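Local atomic coordinates of cytochrome c-552/4 domain-containing protein (PDB entry 4QO5), a protein that probably carries electrons through its eight c-type hemes, as a membrane-associated octaheme cytochrome whose precise physiological role is not established. Residues D109-V112 against E117-Q120; A217-H222 against R304-D309. All coordinates share one frame; numbering follows the deposited sequence.

Reading from the N terminus, contact 1 comes first: residues 109-112, starting on helix 107-110, meet residues 117-120 of helix 115-122, closing a tight four-residue connection that carries the axial ligand His-114. Contact 2 opens only afterwards. It brings residues 217-222, in the loop before helix 226-229, up to residues 304-309, in the loop after strand 300-302, and so closes a loop of 81 residues across a heme. The two are in series, neither nesting nor crossing, with centres about 11 Å apart. They nevertheless join: Gln-120 OE1 probably accepts a hydrogen bond from His-306 N at 2.8 Å, tying helix 115-122 to the heme-binding loop of contact 2.

Contact 1: residues D109-V112 against E117-Q120; sequences DCAV and EVEQ. With HEC (heme c), chain D.
Cys-110 begins the CXXCH heme-attachment motif of a c-type cytochrome, and here it and Ala-111 pack against Val-118 on the helix that follows. Val-118 does the touching with its CG2 branch, which lies 3.8 Å from Ala-111 CB and 4.2 Å from Cys-110 CB. Its CG1 branch, anti to the backbone N (chi1 -179°), also borders the alanine methyl, so Ala-111 CB sits against both arms of the valine. The contact between the segments is purely apolar. Cys-110 uses its sulfur for something else: SG stands beside its own backbone N, anti to the carbonyl carbon, and makes the thioether to CAB of the heme, although the SG to CAB distance is stretched to 2.7 Å in the model. The motif ends at His-114, an axial iron ligand carried in the short connection between the two segments. Around them, Asp-109 hydrogen-bonds the imidazoles of His-90 and His-102 through separate carboxylate oxygens, while Glu-117 OE1 is paired with Ser-62 OG. The backbone bond from Val-112 N to Asp-109 O, 3.0 Å, spans the first residues of the motif.

Contact 2: residues A217-H222 against R304-D309; sequences ACHPRH and RTHNVD. With HEC (heme c), chain F.
A chi1 of 35° sets CG of His-219 between its backbone N and carbonyl carbon, while His-306 takes a chi1 of -87°; these turns, with the ring rotations, bring both NE2 atoms to one iron from opposite faces of a heme c. This is bis-histidine ligation of a CXXCH heme: His-219 closes the motif, and His-306 is the distal ligand from far along the chain. His-219 NE2 is 2.1 Å from the iron and His-306 NE2 2.2 Å, almost in line through the metal, with the two NE2 atoms 4.3 Å apart. The imidazole planes are twisted against each other by roughly half a right angle, and Ala-217 O lies over one face of the His-219 ring, toward its rim. Cys-218 SG anchors the porphyrin through CAC, a thioether stretched to 2.6 Å in the model. At the propionate edge, Arg-304 NE donates to O1D of the heme at 2.8 Å with an N-H...O angle of 156°, and its guanidinium lies flat over CBA of the other propionate. With an alanine here, O1D would probably lose this donor and its nearby positive charge, and CBA the flat group lying over it. Next along the chain, His-222 binds the iron of a different heme with His-83, and Arg-221 NH1 hydrogen-bonds Tyr-415 OH of the second subunit. Bridging over the distal histidine, Thr-305 OG1 donates to Asn-307 O at 2.9 Å, from above the carbonyl plane.

Contact 1: residues D109-V112 against E117-Q120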
ATOM      1  N   ASP A 109      -8.713   4.434  34.949  1.00 24.54           N
ATOM      2  CA  ASP A 109      -7.690   3.671  35.656  1.00 17.70           C
ATOM      3  C   ASP A 109      -6.301   4.270  35.386  1.00 20.60           C
ATOM      4  O   ASP A 109      -5.515   4.484  36.312  1.00 22.11           O
ATOM      5  CB  ASP A 109      -7.699   2.212  35.202  1.00 18.52           C
ATOM      6  CG  ASP A 109      -8.959   1.477  35.631  1.00 24.00           C
ATOM      7  OD1 ASP A 109      -9.573   1.870  36.657  1.00 26.07           O
ATOM      8  OD2 ASP A 109      -9.331   0.519  34.926  1.00 22.94           O
ATOM      9  N   CYS A 110      -5.998   4.498  34.110  1.00 20.03           N
ATOM     10  CA  CYS A 110      -4.760   5.163  33.714  1.00 20.18           C
ATOM     11  C   CYS A 110      -4.577   6.477  34.465  1.00 20.60           C
ATOM     12  O   CYS A 110      -3.444   6.851  34.806  1.00 22.77           O
ATOM     13  CB  CYS A 110      -4.759   5.457  32.206  1.00 17.73           C
ATOM     14  SG  CYS A 110      -5.119   4.025  31.135  1.00 21.98           S
ATOM     15  N   ALA A 111      -5.682   7.177  34.718  1.00 20.35           N
ATOM     16  CA  ALA A 111      -5.616   8.515  35.325  1.00 23.31           C
ATOM     17  C   ALA A 111      -5.083   8.494  36.745  1.00 22.68           C
ATOM     18  O   ALA A 111      -4.724   9.536  37.298  1.00 23.37           O
ATOM     19  CB  ALA A 111      -6.972   9.197  35.297  1.00 21.39           C
ATOM     20  N   VAL A 112      -5.070   7.309  37.346  1.00 22.67           N
ATOM     21  CA  VAL A 112      -4.562   7.144  38.698  1.00 25.77           C
ATOM     22  C   VAL A 112      -3.110   7.631  38.774  1.00 23.69           C
ATOM     23  O   VAL A 112      -2.695   8.224  39.784  1.00 24.40           O
ATOM     24  CB  VAL A 112      -4.743   5.679  39.166  1.00 23.19           C
ATOM     25  CG1 VAL A 112      -4.006   5.404  40.472  1.00 26.10           C
ATOM     26  CG2 VAL A 112      -6.231   5.388  39.311  1.00 21.92           C
ATOM     27  N   GLU A 117      -2.607  13.385  31.099  1.00 21.02           N
ATOM     28  CA  GLU A 117      -2.872  12.791  29.807  1.00 17.91           C
ATOM     29  C   GLU A 117      -4.357  12.501  29.629  1.00 20.61           C
ATOM     30  O   GLU A 117      -4.937  12.767  28.575  1.00 19.60           O
ATOM     31  CB  GLU A 117      -2.040  11.517  29.618  1.00 20.27           C
ATOM     32  CG  GLU A 117      -0.542  11.775  29.479  1.00 21.44           C
ATOM     33  CD  GLU A 117       0.147  12.186  30.782  1.00 27.77           C
ATOM     34  OE1 GLU A 117      -0.437  12.008  31.871  1.00 26.44           O
ATOM     35  OE2 GLU A 117       1.281  12.719  30.717  1.00 31.02           O
ATOM     36  N   VAL A 118      -4.977  11.964  30.672  1.00 19.92           N
ATOM     37  CA  VAL A 118      -6.392  11.648  30.595  1.00 20.42           C
ATOM     38  C   VAL A 118      -7.257  12.918  30.538  1.00 19.69           C
ATOM     39  O   VAL A 118      -8.227  12.982  29.761  1.00 22.11           O
ATOM     40  CB  VAL A 118      -6.797  10.700  31.736  1.00 20.14           C
ATOM     41  CG1 VAL A 118      -8.282  10.353  31.653  1.00 23.85           C
ATOM     42  CG2 VAL A 118      -5.957   9.412  31.659  1.00 19.93           C
ATOM     43  N   GLU A 119      -6.901  13.925  31.337  1.00 20.37           N
ATOM     44  CA  GLU A 119      -7.566  15.228  31.256  1.00 22.44           C
ATOM     45  C   GLU A 119      -7.522  15.793  29.835  1.00 23.61           C
ATOM     46  O   GLU A 119      -8.533  16.286  29.318  1.00 23.85           O
ATOM     47  CB  GLU A 119      -6.949  16.241  32.232  1.00 23.06           C
ATOM     48  CG  GLU A 119      -7.146  15.919  33.705  1.00 29.03           C
ATOM     49  CD  GLU A 119      -8.560  16.173  34.200  1.00 45.29           C
ATOM     50  OE1 GLU A 119      -9.371  16.749  33.446  1.00 42.49           O
ATOM     51  OE2 GLU A 119      -8.855  15.793  35.358  1.00 51.21           O
ATOM     52  N   GLN A 120      -6.355  15.718  29.205  1.00 19.77           N
ATOM     53  CA  GLN A 120      -6.214  16.193  27.833  1.00 23.20           C
ATOM     54  C   GLN A 120      -7.047  15.387  26.854  1.00 21.17           C
ATOM     55  O   GLN A 120      -7.814  15.951  26.063  1.00 19.32           O
ATOM     56  CB  GLN A 120      -4.750  16.179  27.419  1.00 18.11           C
ATOM     57  CG  GLN A 120      -3.947  17.273  28.103  1.00 20.68           C
ATOM     58  CD  GLN A 120      -2.470  17.168  27.795  1.00 20.16           C
ATOM     59  OE1 GLN A 120      -2.040  16.272  27.050  1.00 21.58           O
ATOM     60  NE2 GLN A 120      -1.680  18.055  28.381  1.00 20.72           N
TER
HETATM   61 FE   HEC D 603       1.726   4.207  32.884  1.00 18.06          FE
HETATM   62  CHA HEC D 603       4.921   4.961  31.923  1.00 22.42           C
HETATM   63  CHB HEC D 603       0.672   4.581  29.642  1.00 17.22           C
HETATM   64  CHC HEC D 603      -1.299   3.090  33.801  1.00 19.14           C
HETATM   65  CHD HEC D 603       2.643   4.266  36.190  1.00 19.05           C
HETATM   66  NA  HEC D 603       2.631   4.655  31.114  1.00 16.38           N
HETATM   67  C1A HEC D 603       3.970   4.933  30.935  1.00 19.13           C
HETATM   68  C2A HEC D 603       4.214   5.141  29.525  1.00 18.39           C
HETATM   69  C3A HEC D 603       3.025   5.038  28.905  1.00 17.01           C
HETATM   70  C4A HEC D 603       2.014   4.734  29.890  1.00 17.71           C
HETATM   71  CMA HEC D 603       2.736   5.196  27.396  1.00 18.68           C
HETATM   72  CAA HEC D 603       5.602   5.482  28.899  1.00 15.21           C
HETATM   73  CBA HEC D 603       6.176   4.188  28.310  1.00 16.36           C
HETATM   74  CGA HEC D 603       7.430   4.462  27.511  1.00 20.62           C
HETATM   75  O1A HEC D 603       8.093   5.516  27.690  1.00 19.83           O
HETATM   76  O2A HEC D 603       7.772   3.589  26.675  1.00 18.65           O
HETATM   77  NB  HEC D 603       0.084   3.983  31.916  1.00 12.97           N
HETATM   78  C1B HEC D 603      -0.187   4.076  30.571  1.00 18.50           C
HETATM   79  C2B HEC D 603      -1.488   3.562  30.301  1.00 18.12           C
HETATM   80  C3B HEC D 603      -1.970   3.100  31.480  1.00 17.59           C
HETATM   81  C4B HEC D 603      -1.021   3.364  32.494  1.00 18.88           C
HETATM   82  CMB HEC D 603      -2.076   3.530  28.875  1.00 21.40           C
HETATM   83  CAB HEC D 603      -3.222   2.349  31.927  1.00 29.17           C
HETATM   84  CBB HEC D 603      -3.691   1.308  30.846  1.00 18.97           C
HETATM   85  NC  HEC D 603       0.806   3.820  34.651  1.00 17.43           N
HETATM   86  C1C HEC D 603      -0.443   3.314  34.838  1.00 20.65           C
HETATM   87  C2C HEC D 603      -0.762   3.324  36.259  1.00 20.82           C
HETATM   88  C3C HEC D 603       0.451   3.348  36.864  1.00 25.00           C
HETATM   89  C4C HEC D 603       1.384   3.856  35.889  1.00 20.95           C
HETATM   90  CMC HEC D 603      -1.987   2.499  36.739  1.00 23.36           C
HETATM   91  CAC HEC D 603       0.911   3.263  38.354  1.00 39.27           C
HETATM   92  CBC HEC D 603       0.084   2.385  39.322  1.00 33.28           C
HETATM   93  ND  HEC D 603       3.452   4.547  33.887  1.00 14.31           N
HETATM   94  C1D HEC D 603       3.623   4.496  35.258  1.00 21.94           C
HETATM   95  C2D HEC D 603       4.996   4.709  35.596  1.00 20.29           C
HETATM   96  C3D HEC D 603       5.716   4.938  34.283  1.00 21.94           C
HETATM   97  C4D HEC D 603       4.688   4.841  33.266  1.00 19.78           C
HETATM   98  CMD HEC D 603       5.639   4.723  36.999  1.00 21.59           C
HETATM   99  CAD HEC D 603       7.224   5.220  34.143  1.00 19.95           C
HETATM  100  CBD HEC D 603       7.366   6.743  34.075  1.00 21.01           C
HETATM  101  CGD HEC D 603       8.809   7.182  34.082  1.00 25.23           C
HETATM  102  O1D HEC D 603       9.071   8.429  34.070  1.00 28.11           O
HETATM  103  O2D HEC D 603       9.691   6.288  34.103  1.00 26.43           O

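Contact 2: residues A217-H222 against R304-D309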
ATOM      1  N   ALA A 217      -4.941   2.358  21.891  1.00 19.05           N
ATOM      2  CA  ALA A 217      -4.672   2.839  20.552  1.00 24.34           C
ATOM      3  C   ALA A 217      -3.324   3.573  20.664  1.00 22.03           C
ATOM      4  O   ALA A 217      -3.014   4.135  21.725  1.00 26.39           O
ATOM      5  CB  ALA A 217      -5.778   3.760  20.071  1.00 23.01           C
ATOM      6  N   CYS A 218      -2.536   3.526  19.589  1.00 20.42           N
ATOM      7  CA  CYS A 218      -1.242   4.218  19.471  1.00 20.59           C
ATOM      8  C   CYS A 218      -0.100   3.521  20.200  1.00 18.30           C
ATOM      9  O   CYS A 218       0.920   3.188  19.598  1.00 18.84           O
ATOM     10  CB  CYS A 218      -1.377   5.701  19.893  1.00 13.08           C
ATOM     11  SG  CYS A 218      -2.791   6.336  18.966  1.00 20.24           S
ATOM     12  N   HIS A 219      -0.263   3.314  21.500  1.00 16.15           N
ATOM     13  CA  HIS A 219       0.685   2.483  22.233  1.00 17.88           C
ATOM     14  C   HIS A 219      -0.087   1.297  22.824  1.00 17.82           C
ATOM     15  O   HIS A 219      -0.696   1.400  23.898  1.00 17.42           O
ATOM     16  CB  HIS A 219       1.454   3.270  23.298  1.00 17.09           C
ATOM     17  CG  HIS A 219       0.650   4.336  23.960  1.00 15.00           C
ATOM     18  ND1 HIS A 219      -0.526   4.076  24.636  1.00 17.34           N
ATOM     19  CD2 HIS A 219       0.824   5.677  24.029  1.00 15.67           C
ATOM     20  CE1 HIS A 219      -1.028   5.198  25.101  1.00 18.65           C
ATOM     21  NE2 HIS A 219      -0.227   6.187  24.737  1.00 17.49           N
ATOM     22  N   PRO A 220      -0.085   0.166  22.096  1.00 18.10           N
ATOM     23  CA  PRO A 220      -0.855  -1.015  22.522  1.00 14.94           C
ATOM     24  C   PRO A 220      -0.370  -1.620  23.818  1.00 15.33           C
ATOM     25  O   PRO A 220       0.798  -1.458  24.192  1.00 16.83           O
ATOM     26  CB  PRO A 220      -0.631  -2.043  21.388  1.00 18.03           C
ATOM     27  CG  PRO A 220      -0.039  -1.282  20.258  1.00 23.58           C
ATOM     28  CD  PRO A 220       0.595  -0.022  20.801  1.00 17.63           C
ATOM     29  N   ARG A 221      -1.272  -2.338  24.494  1.00 18.56           N
ATOM     30  CA  ARG A 221      -0.885  -3.169  25.621  1.00 18.51           C
ATOM     31  C   ARG A 221      -0.192  -4.403  25.025  1.00 18.86           C
ATOM     32  O   ARG A 221      -0.350  -4.663  23.842  1.00 20.25           O
ATOM     33  CB  ARG A 221      -2.134  -3.568  26.424  1.00 17.94           C
ATOM     34  CG  ARG A 221      -3.020  -4.574  25.684  1.00 18.48           C
ATOM     35  CD  ARG A 221      -4.261  -5.008  26.495  1.00 17.69           C
ATOM     36  NE  ARG A 221      -4.864  -6.148  25.813  1.00 18.11           N
ATOM     37  CZ  ARG A 221      -5.729  -6.052  24.803  1.00 19.25           C
ATOM     38  NH1 ARG A 221      -6.156  -7.158  24.206  1.00 18.90           N
ATOM     39  NH2 ARG A 221      -6.144  -4.865  24.373  1.00 19.36           N
ATOM     40  N   HIS A 222       0.633  -5.113  25.795  1.00 18.24           N
ATOM     41  CA  HIS A 222       0.997  -4.722  27.149  1.00 19.28           C
ATOM     42  C   HIS A 222       2.372  -4.081  27.226  1.00 16.81           C
ATOM     43  O   HIS A 222       2.894  -3.844  28.326  1.00 18.46           O
ATOM     44  CB  HIS A 222       0.925  -5.936  28.084  1.00 20.85           C
ATOM     45  CG  HIS A 222      -0.467  -6.283  28.508  1.00 16.70           C
ATOM     46  ND1 HIS A 222      -1.272  -7.158  27.811  1.00 16.03           N
ATOM     47  CD2 HIS A 222      -1.196  -5.871  29.570  1.00 19.65           C
ATOM     48  CE1 HIS A 222      -2.434  -7.277  28.422  1.00 21.00           C
ATOM     49  NE2 HIS A 222      -2.412  -6.502  29.485  1.00 16.41           N
ATOM     50  N   ARG A 304       3.962  18.458  24.778  1.00 19.55           N
ATOM     51  CA  ARG A 304       3.201  17.250  24.480  1.00 19.40           C
ATOM     52  C   ARG A 304       1.706  17.516  24.605  1.00 25.58           C
ATOM     53  O   ARG A 304       1.259  18.272  25.501  1.00 21.87           O
ATOM     54  CB  ARG A 304       3.591  16.125  25.425  1.00 22.14           C
ATOM     55  CG  ARG A 304       3.047  14.753  25.002  1.00 21.36           C
ATOM     56  CD  ARG A 304       3.340  13.723  26.059  1.00 21.27           C
ATOM     57  NE  ARG A 304       4.771  13.479  26.212  1.00 23.63           N
ATOM     58  CZ  ARG A 304       5.474  13.759  27.303  1.00 23.65           C
ATOM     59  NH1 ARG A 304       4.895  14.353  28.348  1.00 21.96           N
ATOM     60  NH2 ARG A 304       6.768  13.462  27.336  1.00 24.72           N
ATOM     61  N   THR A 305       0.927  16.926  23.706  1.00 20.34           N
ATOM     62  CA  THR A 305      -0.526  16.964  23.870  1.00 24.26           C
ATOM     63  C   THR A 305      -1.204  15.628  23.567  1.00 22.34           C
ATOM     64  O   THR A 305      -0.869  14.968  22.582  1.00 20.70           O
ATOM     65  CB  THR A 305      -1.179  18.061  23.003  1.00 24.95           C
ATOM     66  OG1 THR A 305      -2.579  18.128  23.297  1.00 23.74           O
ATOM     67  CG2 THR A 305      -0.991  17.783  21.517  1.00 22.67           C
ATOM     68  N   HIS A 306      -2.162  15.250  24.417  1.00 19.00           N
ATOM     69  CA  HIS A 306      -3.032  14.106  24.129  1.00 20.93           C
ATOM     70  C   HIS A 306      -4.382  14.574  23.634  1.00 22.57           C
ATOM     71  O   HIS A 306      -5.335  13.814  23.554  1.00 22.44           O
ATOM     72  CB  HIS A 306      -3.186  13.187  25.335  1.00 19.85           C
ATOM     73  CG  HIS A 306      -2.113  12.154  25.419  1.00 22.10           C
ATOM     74  ND1 HIS A 306      -0.855  12.430  25.914  1.00 20.71           N
ATOM     75  CD2 HIS A 306      -2.091  10.860  25.026  1.00 20.40           C
ATOM     76  CE1 HIS A 306      -0.113  11.342  25.852  1.00 24.40           C
ATOM     77  NE2 HIS A 306      -0.841  10.379  25.326  1.00 19.19           N
ATOM     78  N   ASN A 307      -4.461  15.859  23.327  1.00 18.40           N
ATOM     79  CA  ASN A 307      -5.628  16.379  22.629  1.00 19.35           C
ATOM     80  C   ASN A 307      -5.117  16.881  21.305  1.00 25.41           C
ATOM     81  O   ASN A 307      -4.661  18.028  21.214  1.00 21.65           O
ATOM     82  CB  ASN A 307      -6.237  17.536  23.407  1.00 21.69           C
ATOM     83  CG  ASN A 307      -7.497  18.081  22.744  1.00 25.94           C
ATOM     84  OD1 ASN A 307      -7.815  17.734  21.605  1.00 30.21           O
ATOM     85  ND2 ASN A 307      -8.202  18.940  23.445  1.00 26.47           N
ATOM     86  N   VAL A 308      -5.186  16.034  20.281  1.00 23.48           N
ATOM     87  CA  VAL A 308      -4.572  16.386  18.999  1.00 20.61           C
ATOM     88  C   VAL A 308      -5.201  17.612  18.337  1.00 24.51           C
ATOM     89  O   VAL A 308      -4.541  18.284  17.544  1.00 22.85           O
ATOM     90  CB  VAL A 308      -4.557  15.210  18.013  1.00 25.91           C
ATOM     91  CG1 VAL A 308      -3.788  14.048  18.615  1.00 32.38           C
ATOM     92  CG2 VAL A 308      -5.964  14.790  17.681  1.00 31.84           C
ATOM     93  N   ASP A 309      -6.463  17.899  18.659  1.00 24.14           N
ATOM     94  CA  ASP A 309      -7.165  19.063  18.110  1.00 28.06           C
ATOM     95  C   ASP A 309      -6.389  20.366  18.322  1.00 27.90           C
ATOM     96  O   ASP A 309      -6.449  21.282  17.491  1.00 29.03           O
ATOM     97  CB  ASP A 309      -8.541  19.251  18.781  1.00 33.61           C
ATOM     98  CG  ASP A 309      -9.383  17.983  18.789  1.00 39.36           C
ATOM     99  OD1 ASP A 309     -10.363  17.944  19.567  1.00 37.27           O
ATOM    100  OD2 ASP A 309      -9.069  17.036  18.034  1.00 40.86           O
TER
HETATM  101 FE   HEC F 605      -0.530   8.277  24.982  1.00 18.06          FE
HETATM  102  CHA HEC F 605       2.863   8.897  25.272  1.00 16.32           C
HETATM  103  CHB HEC F 605      -0.778   7.735  28.328  1.00 20.36           C
HETATM  104  CHC HEC F 605      -3.942   7.725  24.666  1.00 13.32           C
HETATM  105  CHD HEC F 605      -0.345   8.840  21.636  1.00 18.78           C
HETATM  106  NA  HEC F 605       0.798   8.286  26.434  1.00 13.60           N
HETATM  107  C1A HEC F 605       2.132   8.625  26.408  1.00 18.48           C
HETATM  108  C2A HEC F 605       2.658   8.600  27.745  1.00 14.99           C
HETATM  109  C3A HEC F 605       1.654   8.300  28.565  1.00 16.57           C
HETATM  110  C4A HEC F 605       0.448   8.103  27.784  1.00 17.62           C
HETATM  111  CMA HEC F 605       1.746   8.169  30.092  1.00 17.00           C
HETATM  112  CAA HEC F 605       4.119   8.890  28.150  1.00 17.79           C
HETATM  113  CBA HEC F 605       4.410  10.390  28.001  1.00 18.50           C
HETATM  114  CGA HEC F 605       3.637  11.148  29.053  1.00 22.29           C
HETATM  115  O1A HEC F 605       4.028  11.085  30.246  1.00 23.15           O
HETATM  116  O2A HEC F 605       2.635  11.810  28.698  1.00 20.47           O
HETATM  117  NB  HEC F 605      -1.998   7.781  26.237  1.00 15.40           N
HETATM  118  C1B HEC F 605      -1.949   7.704  27.608  1.00 19.37           C
HETATM  119  C2B HEC F 605      -3.306   7.556  28.103  1.00 19.52           C
HETATM  120  C3B HEC F 605      -4.114   7.636  27.024  1.00 19.40           C
HETATM  121  C4B HEC F 605      -3.321   7.720  25.871  1.00 15.77           C
HETATM  122  CMB HEC F 605      -3.663   7.542  29.611  1.00 19.73           C
HETATM  123  CAB HEC F 605      -5.615   7.709  26.667  1.00 26.45           C
HETATM  124  CBB HEC F 605      -6.373   8.665  27.657  1.00 18.46           C
HETATM  125  NC  HEC F 605      -1.891   8.296  23.561  1.00 13.17           N
HETATM  126  C1C HEC F 605      -3.226   7.986  23.523  1.00 17.63           C
HETATM  127  C2C HEC F 605      -3.657   7.728  22.171  1.00 17.79           C
HETATM  128  C3C HEC F 605      -2.699   8.326  21.446  1.00 16.64           C
HETATM  129  C4C HEC F 605      -1.532   8.486  22.230  1.00 20.60           C
HETATM  130  CMC HEC F 605      -5.168   7.701  21.827  1.00 25.73           C
HETATM  131  CAC HEC F 605      -2.511   8.666  19.968  1.00 25.36           C
HETATM  132  CBC HEC F 605      -3.748   9.306  19.272  1.00 27.77           C
HETATM  133  ND  HEC F 605       0.999   8.765  23.661  1.00 16.36           N
HETATM  134  C1D HEC F 605       0.832   8.987  22.308  1.00 18.04           C
HETATM  135  C2D HEC F 605       2.071   9.408  21.733  1.00 17.17           C
HETATM  136  C3D HEC F 605       3.077   9.395  22.870  1.00 14.05           C
HETATM  137  C4D HEC F 605       2.308   9.017  24.035  1.00 15.27           C
HETATM  138  CMD HEC F 605       2.341   9.750  20.251  1.00 16.11           C
HETATM  139  CAD HEC F 605       4.556   9.812  22.833  1.00 18.59           C
HETATM  140  CBD HEC F 605       4.489  11.299  23.220  1.00 20.19           C
HETATM  141  CGD HEC F 605       5.758  12.056  22.950  1.00 21.67           C
HETATM  142  O1D HEC F 605       6.047  13.020  23.711  1.00 23.00           O
HETATM  143  O2D HEC F 605       6.478  11.725  21.976  1.00 20.60           O